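Local coordinates for protein pseudoaglycone deacetylase Dbv21 (Actinoplanes teichomyceticus, PDB 3DFI) that is a zinc-containing hydrolase that probably removes the acetyl group from the pseudoaglycone during biosynthesis of the lipoglycopeptide antibiotic A40926, at residues A61-L65 / T228-V232; D84-A88 / R218-A222; R134-E138 / T168-E174; A26-Q30 / L208-D212; D6-I10 / D34-T39. One frame throughout, in Å; residues are numbered along the deposited sequence.

Contact 1: residues A61-L65 / T228-V232; sequences ARWGL and TQLSV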
# COMPACT_ATOMS: atom_id res chain seq x y z
N ALA A 61 -17.65 8.17 11.46
CA ALA A 61 -19.07 8.06 11.07
C ALA A 61 -19.25 7.63 9.61
O ALA A 61 -20.13 6.82 9.33
CB ALA A 61 -19.82 9.36 11.35
N ARG A 62 -18.43 8.16 8.71
CA ARG A 62 -18.40 7.77 7.30
C ARG A 62 -17.96 6.32 7.05
O ARG A 62 -18.33 5.71 6.03
CB ARG A 62 -17.51 8.71 6.48
CG ARG A 62 -18.19 9.23 5.20
CD ARG A 62 -17.27 10.05 4.27
NE ARG A 62 -16.08 10.59 4.94
CZ ARG A 62 -15.62 11.84 4.79
NH1 ARG A 62 -16.26 12.71 4.02
NH2 ARG A 62 -14.53 12.23 5.44
N TRP A 63 -17.16 5.78 7.97
CA TRP A 63 -16.76 4.37 7.89
C TRP A 63 -17.80 3.46 8.55
O TRP A 63 -17.70 2.23 8.46
CB TRP A 63 -15.40 4.17 8.53
CG TRP A 63 -14.30 4.91 7.83
CD1 TRP A 63 -14.28 5.33 6.53
CD2 TRP A 63 -13.04 5.28 8.40
NE1 TRP A 63 -13.09 5.96 6.26
CE2 TRP A 63 -12.31 5.93 7.38
CE3 TRP A 63 -12.46 5.11 9.65
CZ2 TRP A 63 -11.03 6.44 7.59
CZ3 TRP A 63 -11.17 5.62 9.86
CH2 TRP A 63 -10.49 6.27 8.84
N GLY A 64 -18.79 4.04 9.21
CA GLY A 64 -19.85 3.27 9.85
C GLY A 64 -19.57 2.90 11.29
O GLY A 64 -20.23 2.00 11.84
N LEU A 65 -18.61 3.61 11.90
CA LEU A 65 -18.18 3.37 13.29
C LEU A 65 -18.87 4.33 14.27
O LEU A 65 -19.16 5.47 13.92
CB LEU A 65 -16.65 3.52 13.43
CG LEU A 65 -15.76 2.69 12.48
CD1 LEU A 65 -14.29 3.00 12.71
CD2 LEU A 65 -16.02 1.19 12.65
N THR A 228 -14.42 -0.87 6.36
CA THR A 228 -14.39 0.52 6.78
C THR A 228 -14.08 1.45 5.57
O THR A 228 -14.83 2.37 5.28
CB THR A 228 -13.36 0.63 7.94
OG1 THR A 228 -13.73 1.66 8.86
CG2 THR A 228 -11.96 0.77 7.47
N GLN A 229 -12.99 1.13 4.85
CA GLN A 229 -12.53 1.88 3.68
C GLN A 229 -13.41 1.63 2.46
O GLN A 229 -13.77 2.57 1.74
CB GLN A 229 -11.07 1.52 3.35
CG GLN A 229 -10.07 1.81 4.48
CD GLN A 229 -10.33 3.14 5.19
OE1 GLN A 229 -10.84 3.17 6.31
NE2 GLN A 229 -10.01 4.25 4.52
N LEU A 230 -13.79 0.37 2.24
CA LEU A 230 -14.73 0.07 1.15
C LEU A 230 -16.11 0.65 1.33
O LEU A 230 -16.89 0.73 0.36
CB LEU A 230 -14.78 -1.43 0.81
CG LEU A 230 -13.67 -1.81 -0.21
CD1 LEU A 230 -12.25 -1.44 0.25
CD2 LEU A 230 -13.73 -3.28 -0.58
N SER A 231 -16.44 1.12 2.53
CA SER A 231 -17.73 1.80 2.67
C SER A 231 -17.74 3.14 1.88
O SER A 231 -18.81 3.67 1.55
CB SER A 231 -18.20 1.93 4.13
OG SER A 231 -17.54 2.97 4.80
N VAL A 232 -16.53 3.66 1.58
CA VAL A 232 -16.35 4.81 0.68
C VAL A 232 -15.92 4.37 -0.73
O VAL A 232 -16.52 4.76 -1.72
CB VAL A 232 -15.31 5.85 1.24
CG1 VAL A 232 -15.11 7.03 0.26
CG2 VAL A 232 -15.76 6.39 2.59

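Contact 2: residues D84-A88 / R218-A222; sequences DQLGA and RKFQA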
# COMPACT_ATOMS: atom_id res chain seq x y z
N ASP A 84 -3.87 -12.28 5.99
CA ASP A 84 -4.07 -13.72 6.22
C ASP A 84 -4.67 -14.47 5.02
O ASP A 84 -4.29 -15.61 4.76
CB ASP A 84 -4.98 -13.96 7.44
CG ASP A 84 -4.23 -13.83 8.75
OD1 ASP A 84 -3.04 -13.45 8.75
OD2 ASP A 84 -4.85 -14.11 9.80
N GLN A 85 -5.62 -13.85 4.32
CA GLN A 85 -6.23 -14.48 3.13
C GLN A 85 -5.25 -14.55 1.93
O GLN A 85 -5.38 -15.43 1.07
CB GLN A 85 -7.55 -13.78 2.73
CG GLN A 85 -8.65 -14.74 2.10
CD GLN A 85 -8.43 -15.01 0.59
OE1 GLN A 85 -7.81 -14.20 -0.11
NE2 GLN A 85 -8.95 -16.13 0.09
N LEU A 86 -4.27 -13.65 1.90
CA LEU A 86 -3.25 -13.66 0.85
C LEU A 86 -2.03 -14.50 1.23
O LEU A 86 -1.10 -14.67 0.42
CB LEU A 86 -2.80 -12.23 0.54
CG LEU A 86 -3.80 -11.20 0.01
CD1 LEU A 86 -3.06 -9.91 -0.27
CD2 LEU A 86 -4.51 -11.71 -1.25
N GLY A 87 -2.06 -15.03 2.45
CA GLY A 87 -0.94 -15.73 3.06
C GLY A 87 0.25 -14.84 3.37
O GLY A 87 1.37 -15.32 3.41
N ALA A 88 0.02 -13.54 3.57
CA ALA A 88 1.11 -12.60 3.83
C ALA A 88 1.20 -12.29 5.32
O ALA A 88 0.18 -12.21 6.00
CB ALA A 88 0.89 -11.32 3.05
N ARG A 218 -8.13 -14.20 -4.96
CA ARG A 218 -7.64 -13.96 -3.61
C ARG A 218 -7.49 -12.47 -3.27
O ARG A 218 -7.80 -12.06 -2.15
CB ARG A 218 -6.34 -14.70 -3.35
CG ARG A 218 -6.52 -16.22 -3.30
CD ARG A 218 -5.16 -16.88 -3.21
NE ARG A 218 -4.66 -16.83 -1.85
CZ ARG A 218 -3.40 -17.00 -1.49
NH1 ARG A 218 -3.08 -16.95 -0.21
NH2 ARG A 218 -2.46 -17.19 -2.40
N LYS A 219 -7.04 -11.67 -4.24
CA LYS A 219 -6.97 -10.21 -4.04
C LYS A 219 -8.36 -9.62 -3.69
O LYS A 219 -8.50 -8.87 -2.73
CB LYS A 219 -6.43 -9.52 -5.29
CG LYS A 219 -6.36 -8.00 -5.16
CD LYS A 219 -6.03 -7.29 -6.49
CE LYS A 219 -5.88 -5.80 -6.24
NZ LYS A 219 -5.16 -5.05 -7.32
N PHE A 220 -9.37 -9.93 -4.51
CA PHE A 220 -10.69 -9.31 -4.39
C PHE A 220 -11.34 -9.74 -3.06
O PHE A 220 -11.97 -8.93 -2.37
CB PHE A 220 -11.57 -9.65 -5.61
CG PHE A 220 -11.24 -8.86 -6.88
CD1 PHE A 220 -12.12 -8.87 -7.97
CD2 PHE A 220 -10.08 -8.11 -7.00
CE1 PHE A 220 -11.84 -8.16 -9.14
CE2 PHE A 220 -9.77 -7.40 -8.18
CZ PHE A 220 -10.64 -7.42 -9.24
N GLN A 221 -11.14 -10.99 -2.68
CA GLN A 221 -11.65 -11.50 -1.41
C GLN A 221 -10.98 -10.81 -0.22
O GLN A 221 -11.65 -10.41 0.72
CB GLN A 221 -11.51 -13.03 -1.34
CG GLN A 221 -12.22 -13.68 -0.15
CD GLN A 221 -13.74 -13.61 -0.22
OE1 GLN A 221 -14.35 -13.73 -1.30
NE2 GLN A 221 -14.37 -13.43 0.94
N ALA A 222 -9.67 -10.66 -0.28
CA ALA A 222 -8.92 -9.91 0.71
C ALA A 222 -9.41 -8.46 0.86
O ALA A 222 -9.53 -7.96 1.99
CB ALA A 222 -7.41 -9.96 0.40

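Contact 3: residues R134-E138 / T168-E174; sequences REDIE and TLLAARE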
# COMPACT_ATOMS: atom_id res chain seq x y z
N ARG A 134 11.78 6.54 7.89
CA ARG A 134 12.96 5.87 7.33
C ARG A 134 13.69 4.94 8.35
O ARG A 134 14.07 3.81 8.01
CB ARG A 134 13.94 6.90 6.75
CG ARG A 134 15.25 6.30 6.22
CD ARG A 134 16.33 7.36 5.96
NE ARG A 134 17.62 6.73 5.72
CZ ARG A 134 18.71 7.35 5.25
NH1 ARG A 134 19.83 6.66 5.09
NH2 ARG A 134 18.69 8.64 4.92
N GLU A 135 13.91 5.43 9.57
CA GLU A 135 14.58 4.64 10.64
C GLU A 135 13.84 3.33 10.89
O GLU A 135 14.44 2.26 10.95
CB GLU A 135 14.55 5.41 11.96
CG GLU A 135 15.71 6.24 12.30
CD GLU A 135 15.66 6.67 13.76
OE1 GLU A 135 16.61 6.35 14.53
OE2 GLU A 135 14.65 7.30 14.15
N ASP A 136 12.52 3.43 11.06
CA ASP A 136 11.65 2.27 11.26
C ASP A 136 11.62 1.30 10.08
O ASP A 136 11.55 0.09 10.27
CB ASP A 136 10.23 2.73 11.60
CG ASP A 136 10.10 3.30 12.98
OD1 ASP A 136 11.13 3.64 13.64
OD2 ASP A 136 8.95 3.39 13.45
N ILE A 137 11.65 1.84 8.86
CA ILE A 137 11.76 0.99 7.66
C ILE A 137 13.13 0.30 7.58
O ILE A 137 13.20 -0.88 7.23
CB ILE A 137 11.46 1.78 6.33
CG1 ILE A 137 9.98 2.20 6.29
CG2 ILE A 137 11.69 0.90 5.10
CD1 ILE A 137 9.73 3.23 5.22
N GLU A 138 14.22 1.00 7.90
CA GLU A 138 15.52 0.34 8.00
C GLU A 138 15.47 -0.79 9.03
O GLU A 138 15.97 -1.89 8.76
CB GLU A 138 16.66 1.34 8.29
CG GLU A 138 16.86 2.31 7.08
CD GLU A 138 18.08 3.20 7.15
OE1 GLU A 138 18.86 3.08 8.11
OE2 GLU A 138 18.27 4.01 6.21
N THR A 168 10.96 5.18 2.15
CA THR A 168 11.28 3.84 1.66
C THR A 168 12.44 3.90 0.65
O THR A 168 13.35 3.07 0.69
CB THR A 168 10.06 3.11 1.04
OG1 THR A 168 8.96 3.09 1.96
CG2 THR A 168 10.45 1.66 0.65
N LEU A 169 12.44 4.91 -0.22
CA LEU A 169 13.55 5.08 -1.18
C LEU A 169 14.91 5.23 -0.50
O LEU A 169 15.91 4.63 -0.91
CB LEU A 169 13.30 6.25 -2.13
CG LEU A 169 12.19 6.02 -3.17
CD1 LEU A 169 11.60 7.35 -3.64
CD2 LEU A 169 12.75 5.23 -4.38
N LEU A 170 14.96 6.07 0.53
CA LEU A 170 16.17 6.24 1.35
C LEU A 170 16.60 4.96 2.10
O LEU A 170 17.79 4.62 2.16
CB LEU A 170 15.94 7.39 2.35
CG LEU A 170 15.96 8.81 1.79
CD1 LEU A 170 15.33 9.79 2.78
CD2 LEU A 170 17.38 9.25 1.40
N ALA A 171 15.62 4.27 2.69
CA ALA A 171 15.90 3.09 3.50
C ALA A 171 16.40 1.90 2.66
O ALA A 171 17.39 1.26 3.03
CB ALA A 171 14.68 2.70 4.36
N ALA A 172 15.72 1.61 1.55
CA ALA A 172 16.12 0.52 0.64
C ALA A 172 17.48 0.77 -0.04
O ALA A 172 18.25 -0.16 -0.28
CB ALA A 172 15.02 0.24 -0.42
N ARG A 173 17.77 2.03 -0.35
CA ARG A 173 19.05 2.42 -0.93
C ARG A 173 20.18 2.29 0.08
O ARG A 173 21.30 1.86 -0.26
CB ARG A 173 18.99 3.86 -1.48
CG ARG A 173 20.27 4.34 -2.21
CD ARG A 173 20.18 5.81 -2.65
NE ARG A 173 18.99 6.06 -3.49
CZ ARG A 173 18.04 6.94 -3.19
NH1 ARG A 173 18.16 7.70 -2.10
NH2 ARG A 173 16.96 7.07 -3.97
N GLU A 174 19.91 2.66 1.33
CA GLU A 174 20.89 2.54 2.40
C GLU A 174 21.25 1.08 2.58
O GLU A 174 22.42 0.73 2.74
CB GLU A 174 20.34 3.12 3.72
CG GLU A 174 21.32 3.05 4.95
CD GLU A 174 22.57 3.92 4.79
OE1 GLU A 174 23.50 3.78 5.62
OE2 GLU A 174 22.65 4.73 3.85

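Contact 4: residues A26-Q30 / L208-D212; sequences ASLAQ and LSFVD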
# COMPACT_ATOMS: atom_id res chain seq x y z
N ALA A 26 -2.87 -8.93 -5.70
CA ALA A 26 -2.76 -10.10 -6.57
C ALA A 26 -1.30 -10.56 -6.83
O ALA A 26 -1.01 -11.75 -6.85
CB ALA A 26 -3.51 -9.87 -7.90
N SER A 27 -0.38 -9.62 -7.01
CA SER A 27 1.05 -9.96 -7.18
C SER A 27 1.61 -10.55 -5.88
O SER A 27 2.44 -11.46 -5.90
CB SER A 27 1.87 -8.72 -7.54
OG SER A 27 1.49 -8.21 -8.80
N LEU A 28 1.12 -10.06 -4.74
CA LEU A 28 1.54 -10.61 -3.46
C LEU A 28 1.03 -12.04 -3.29
O LEU A 28 1.81 -12.93 -2.91
CB LEU A 28 1.08 -9.73 -2.29
CG LEU A 28 1.69 -8.32 -2.21
CD1 LEU A 28 1.15 -7.57 -0.97
CD2 LEU A 28 3.19 -8.35 -2.18
N ALA A 29 -0.26 -12.24 -3.58
CA ALA A 29 -0.88 -13.56 -3.59
C ALA A 29 -0.14 -14.51 -4.53
O ALA A 29 0.10 -15.67 -4.18
CB ALA A 29 -2.32 -13.45 -4.01
N GLN A 30 0.19 -14.01 -5.72
CA GLN A 30 0.91 -14.82 -6.73
C GLN A 30 2.32 -15.17 -6.26
O GLN A 30 2.83 -16.27 -6.56
CB GLN A 30 0.99 -14.10 -8.07
CG GLN A 30 1.63 -14.95 -9.19
CD GLN A 30 0.72 -16.07 -9.66
OE1 GLN A 30 1.06 -17.25 -9.55
NE2 GLN A 30 -0.46 -15.71 -10.16
N LEU A 208 4.05 -4.54 -16.31
CA LEU A 208 2.85 -5.24 -15.92
C LEU A 208 3.19 -6.59 -15.31
O LEU A 208 3.84 -7.42 -15.94
CB LEU A 208 1.93 -5.42 -17.14
CG LEU A 208 0.93 -4.33 -17.58
CD1 LEU A 208 1.24 -2.92 -17.08
CD2 LEU A 208 0.80 -4.35 -19.09
N SER A 209 2.75 -6.80 -14.07
CA SER A 209 2.88 -8.10 -13.42
C SER A 209 1.57 -8.86 -13.59
O SER A 209 0.53 -8.48 -13.03
CB SER A 209 3.33 -7.93 -11.95
OG SER A 209 2.63 -8.81 -11.07
N PHE A 210 1.62 -9.91 -14.40
CA PHE A 210 0.46 -10.75 -14.68
C PHE A 210 0.30 -11.82 -13.64
O PHE A 210 1.29 -12.36 -13.12
CB PHE A 210 0.59 -11.38 -16.07
CG PHE A 210 0.41 -10.40 -17.18
CD1 PHE A 210 1.51 -9.76 -17.74
CD2 PHE A 210 -0.86 -10.10 -17.66
CE1 PHE A 210 1.34 -8.84 -18.78
CE2 PHE A 210 -1.04 -9.19 -18.69
CZ PHE A 210 0.07 -8.55 -19.25
N VAL A 211 -0.95 -12.13 -13.31
CA VAL A 211 -1.28 -13.12 -12.30
C VAL A 211 -2.32 -14.10 -12.85
O VAL A 211 -2.99 -13.82 -13.85
CB VAL A 211 -1.78 -12.47 -10.96
CG1 VAL A 211 -0.78 -11.41 -10.43
CG2 VAL A 211 -3.18 -11.87 -11.12
N ASP A 212 -2.45 -15.26 -12.21
CA ASP A 212 -3.43 -16.26 -12.62
C ASP A 212 -4.79 -15.96 -11.97
O ASP A 212 -4.90 -15.05 -11.14
CB ASP A 212 -2.92 -17.68 -12.34
CG ASP A 212 -2.75 -17.99 -10.85
OD1 ASP A 212 -2.10 -19.01 -10.54
OD2 ASP A 212 -3.26 -17.26 -9.98

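Contact 5: residues D6-I10 / D34-T39; sequences DRTRI and DGGKVT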
# COMPACT_ATOMS: atom_id res chain seq x y z
N ASP A 6 13.59 -10.50 -7.61
CA ASP A 6 13.69 -11.72 -6.74
C ASP A 6 12.63 -11.67 -5.64
O ASP A 6 12.75 -10.91 -4.66
CB ASP A 6 15.11 -11.88 -6.15
CG ASP A 6 15.26 -13.15 -5.29
OD1 ASP A 6 14.25 -13.82 -5.00
OD2 ASP A 6 16.41 -13.49 -4.90
N ARG A 7 11.61 -12.50 -5.81
CA ARG A 7 10.44 -12.52 -4.93
C ARG A 7 10.52 -13.53 -3.77
O ARG A 7 9.51 -13.86 -3.16
CB ARG A 7 9.18 -12.80 -5.75
CG ARG A 7 9.00 -11.94 -7.01
CD ARG A 7 7.68 -12.33 -7.69
NE ARG A 7 7.84 -13.61 -8.36
CZ ARG A 7 6.86 -14.48 -8.61
NH1 ARG A 7 7.17 -15.61 -9.24
NH2 ARG A 7 5.61 -14.23 -8.26
N THR A 8 11.72 -14.04 -3.49
CA THR A 8 11.90 -14.99 -2.39
C THR A 8 11.33 -14.40 -1.09
O THR A 8 10.50 -15.03 -0.43
CB THR A 8 13.40 -15.37 -2.23
OG1 THR A 8 13.87 -15.96 -3.44
CG2 THR A 8 13.59 -16.37 -1.07
N ARG A 9 11.77 -13.19 -0.74
CA ARG A 9 11.29 -12.50 0.46
C ARG A 9 10.91 -11.07 0.10
O ARG A 9 11.77 -10.23 -0.11
CB ARG A 9 12.37 -12.54 1.56
CG ARG A 9 12.73 -13.96 2.02
CD ARG A 9 13.82 -14.00 3.11
NE ARG A 9 15.09 -13.42 2.67
CZ ARG A 9 16.06 -14.07 2.01
NH1 ARG A 9 15.92 -15.35 1.70
NH2 ARG A 9 17.17 -13.43 1.67
N ILE A 10 9.60 -10.81 -0.00
CA ILE A 10 9.08 -9.49 -0.32
C ILE A 10 8.66 -8.70 0.93
O ILE A 10 7.90 -9.20 1.77
CB ILE A 10 7.87 -9.55 -1.31
CG1 ILE A 10 8.28 -10.22 -2.64
CG2 ILE A 10 7.32 -8.14 -1.58
CD1 ILE A 10 7.09 -10.61 -3.51
N ASP A 34 3.59 -18.91 -5.61
CA ASP A 34 4.83 -19.32 -6.28
C ASP A 34 5.91 -19.81 -5.31
O ASP A 34 6.96 -20.28 -5.74
CB ASP A 34 5.39 -18.19 -7.17
CG ASP A 34 4.56 -17.94 -8.43
OD1 ASP A 34 3.77 -18.81 -8.83
OD2 ASP A 34 4.71 -16.85 -9.03
N GLY A 35 5.66 -19.67 -4.01
CA GLY A 35 6.55 -20.20 -2.98
C GLY A 35 7.38 -19.16 -2.25
O GLY A 35 8.24 -19.50 -1.42
N GLY A 36 7.12 -17.89 -2.55
CA GLY A 36 7.82 -16.79 -1.91
C GLY A 36 7.23 -16.40 -0.55
O GLY A 36 6.20 -16.94 -0.12
N LYS A 37 7.89 -15.48 0.13
CA LYS A 37 7.47 -15.04 1.45
C LYS A 37 7.15 -13.57 1.36
O LYS A 37 7.94 -12.79 0.85
CB LYS A 37 8.55 -15.30 2.51
CG LYS A 37 8.07 -15.01 3.93
CD LYS A 37 9.09 -15.45 4.98
CE LYS A 37 8.69 -14.96 6.37
NZ LYS A 37 9.70 -15.39 7.39
N VAL A 38 5.97 -13.21 1.85
CA VAL A 38 5.51 -11.83 1.80
C VAL A 38 5.22 -11.30 3.21
O VAL A 38 4.60 -11.97 4.03
CB VAL A 38 4.23 -11.72 0.92
CG1 VAL A 38 3.73 -10.28 0.86
CG2 VAL A 38 4.47 -12.27 -0.51
N THR A 39 5.71 -10.08 3.47
CA THR A 39 5.35 -9.33 4.66
C THR A 39 4.91 -7.93 4.24
O THR A 39 5.58 -7.26 3.48
CB THR A 39 6.55 -9.21 5.63
OG1 THR A 39 6.97 -10.52 6.02
CG2 THR A 39 6.15 -8.39 6.89
O HOH W 1 9.12 -10.93 3.79

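Contact 1: residues A61-L65 / T228-V232
Arg62 and Trp63 meet the turn Thr228-Val232 where helix 54-63 ends in a Schellman motif and the Trp63 ring enters helix 227-233 as a knob into a hole. Arg62 O lies 3.1 Å from Ser231 OG. Ser231 OG also lies 2.8 Å from Thr228 O in its own helix, and its one proton could serve either carbonyl. Further out, CD of Arg62 touches Val232 CG2 at 4.3 Å. Trp63 comes next and sits among Thr228, Gln229, Ser231 and Val232. Its CG is anti to its carbonyl carbon (chi1 -63°), which brings the indole against Thr228 and Gln229. Val232 CG2 stands at the ring edge. Gln229 bends at chi2 to set OE1 over one face of the indole, 3.3 Å above its plane and off-centre toward the rim, with the amide plane 75° from the ring. The same Gln229 side chain lies about 7 Å from the bound zinc ion, so the packing is close to the metal site. Gly64, at positive phi, turns the chain out of the helix. Leu65 then reaches Thr228 with CD1. Thr228 OG1 is buried without a polar partner and packs against Trp63 CB at 3.0 Å.

Contact 2: residues D84-A88 / R218-A222
The carbonyl oxygen of Gln85 is gripped by two nitrogens of Arg218. Arg218 NH1 donates to Gln85 O at 3.0 Å, and Arg218 NE adds a weak bond to Gln85 O at 3.3 Å. The NH1 bond is bent, with an N-H...O angle of 143°, and the donor stands 32° out of the carbonyl plane. Arg218 gets there by a bend at chi3, which turns the guanidinium back onto the end of helix 71-86. The chain leaves that helix at Gly87, which has positive phi and forms a Schellman motif. The Gln85 side chain bends at chi2 and lies across Arg218 and Gln221, its amide plane turned 69° from the guanidinium. Beside these polar groups the contact is apolar. Leu86 CD2 packs on Ala222 CB at 3.8 Å and also reaches the backbone of Arg218 and Lys219. The same leucine touches Val21 and Ala29 of helix 19-33, so three helices meet around it. Lys219 points elsewhere and forms a salt bridge with Glu259. On the far side of the guanidinium, NH2 of Arg218 forms a salt bridge with Glu32. Arg218 thus joins an acidic side chain to a carbonyl in the last turn of helix 71-86. A positive charge here would be expected to offset the partial negative charge of that helix end.

Contact 3: residues R134-E138 / T168-E174
Thr168 touches Ile137 through its hydroxyl, with Thr168 OG1 3.4 Å from Ile137 CD1. The two side chains cross at about a right angle. The hydroxyl is satisfied within its own helix, by the carbonyl of Thr164. Two residues on, Leu170 CB lies over one face of the Arg134 guanidinium, 3.6 Å from Arg134 CD. Arg134 reaches this far because CG is anti to its backbone N (chi1 177°) and the chain runs extended to NE. Ala171 is the small residue between the helices. Its CB meets Ile137 CG2 at 3.6 Å and Glu138 CG at 3.5 Å. The segment axes approach to 8.6 Å, with their N-to-C directions 40° apart. Helices 126-144 and 159-174 come before and after strand 148-152 and pack side by side against the central sheet of the alpha/beta fold. Ile137 and Thr168 both rest on Ile13 of strand 9-14. Glu174 completes a salt-bridge network with Arg134 and Glu138. Its OE2 stands at the edge of the guanidinium in a long salt bridge to Arg134 NH1. The shorter link is inside helix 126-144, where Arg134 NE donates to Glu138 OE2 at 2.8 Å, nearly straight at 167°. Arg134 NH1 also donates to Glu138 OE2, which receives it on its syn lone pair. Glu174 CB lies 3.4 Å from Glu138 OE2.

Contact 4: residues A26-Q30 / L208-D212
Helix residues Ala26-Gln30 pass beside the chain as it leaves strand 201-210, and the backbones come nearest at Gln30 and Val211, CA to CA 6.2 Å. Two serines make a polar link. Ser209 OG donates to Ser27 OG at 2.6 Å, a short bond. Ser27 OG is in turn hydrogen-bonded to Glu259, so the two serines and the glutamate form a chain of polar groups. Val211 supplies the apolar part. Its CG2 meets Ala26 CB at 3.8 Å, while CG1 lies 3.6 Å from Ala26 O. Gln30 sends its side chain out opposite its own backbone N (chi1 -175°) and then turns at the next bond. This brings its amide beside Val211 and the carboxylate of Asp212, with the two planes 70° apart. Asp212 is the N-cap of helix 213-223, and its OD2 accepts from the backbone N of Ala215. The contact sits at the surface where several elements meet. Val211 is hydrogen-bonded through its backbone to Tyr257, next to strand 258-266. Ala26 also touches Lys219, and Gln30 touches Ala215, both on helix 213-223. Leu28, turned away from this edge, packs helix 19-33 onto Val38 and Val40 of strand 37-42.

Contact 5: residues D6-I10 / D34-T39
The Arg7 guanidinium meets Asp34 at its edge, with Asp34 OD2 close to the guanidinium plane. The grip is end-on and both bonds go to one oxygen. Arg7 NH1 is 2.8 Å and Arg7 NH2 2.9 Å from Asp34 OD2. The carboxylate is turned 79° from the guanidinium, and its OD2 is met on the anti side by donors tilted out of the carboxylate plane. A bend at chi3 (-75°) swings the guanidinium toward the aspartate, beside Ala31 of helix 19-33. Asp34 itself stands just before Gly35, where the chain leaves that helix in a Schellman motif. Just before Arg7 in the chain, Asp6 OD1 accepts from Thr8 N, an Asx turn, and also from the Thr8 hydroxyl. The strands then pair in parallel. Lys37 N donates to Thr8 O at 2.7 Å. Ile10 N donates to Lys37 O, also at 2.7 Å, and Thr39 N to Ile10 O at 2.9 Å. A water donates to Ile10 O at 2.9 Å and bridges it to Thr39 OG1. Gly36 packs its CA against the carbonyls of Arg7 and Thr8. Ile10 and Val38 share one face of the sheet, with Ile10 CD1 4.3 Å from Val38 CG2, and both touch Ala31 of the helix. Arg9 and Lys37 start on the opposite face, and Arg9 NE bonds to the carbonyl of Asp145. Strand 9-14, helix 19-33 and strand 37-42 make a beta-alpha-beta crossover, the basic unit of the alpha/beta fold found in the PIG-L family.

Overall arrangement
From the N terminus, contact 5 closes first and joins two neighbouring strands of the sheet. Contact 4 opens within that loop, at 26-30, and closes only at 208-212, so the two cross. They touch through helix 19-33. Contact 1 opens at 61-65 and contact 2 at 84-88. Contact 3 opens and closes between 134 and 174, inside the loops of contacts 1, 2 and 4, and joins helices 126-144 and 159-174. Contact 2 closes at 218-222, before contact 1 at 228-232, which joins helices 54-63 and 227-233. Contact 4 crosses both. Contacts 2 and 4 touch and tie helices 71-86, 19-33 and 213-223 together. Contacts 1 and 3 lie on opposite sides of the chain's centre.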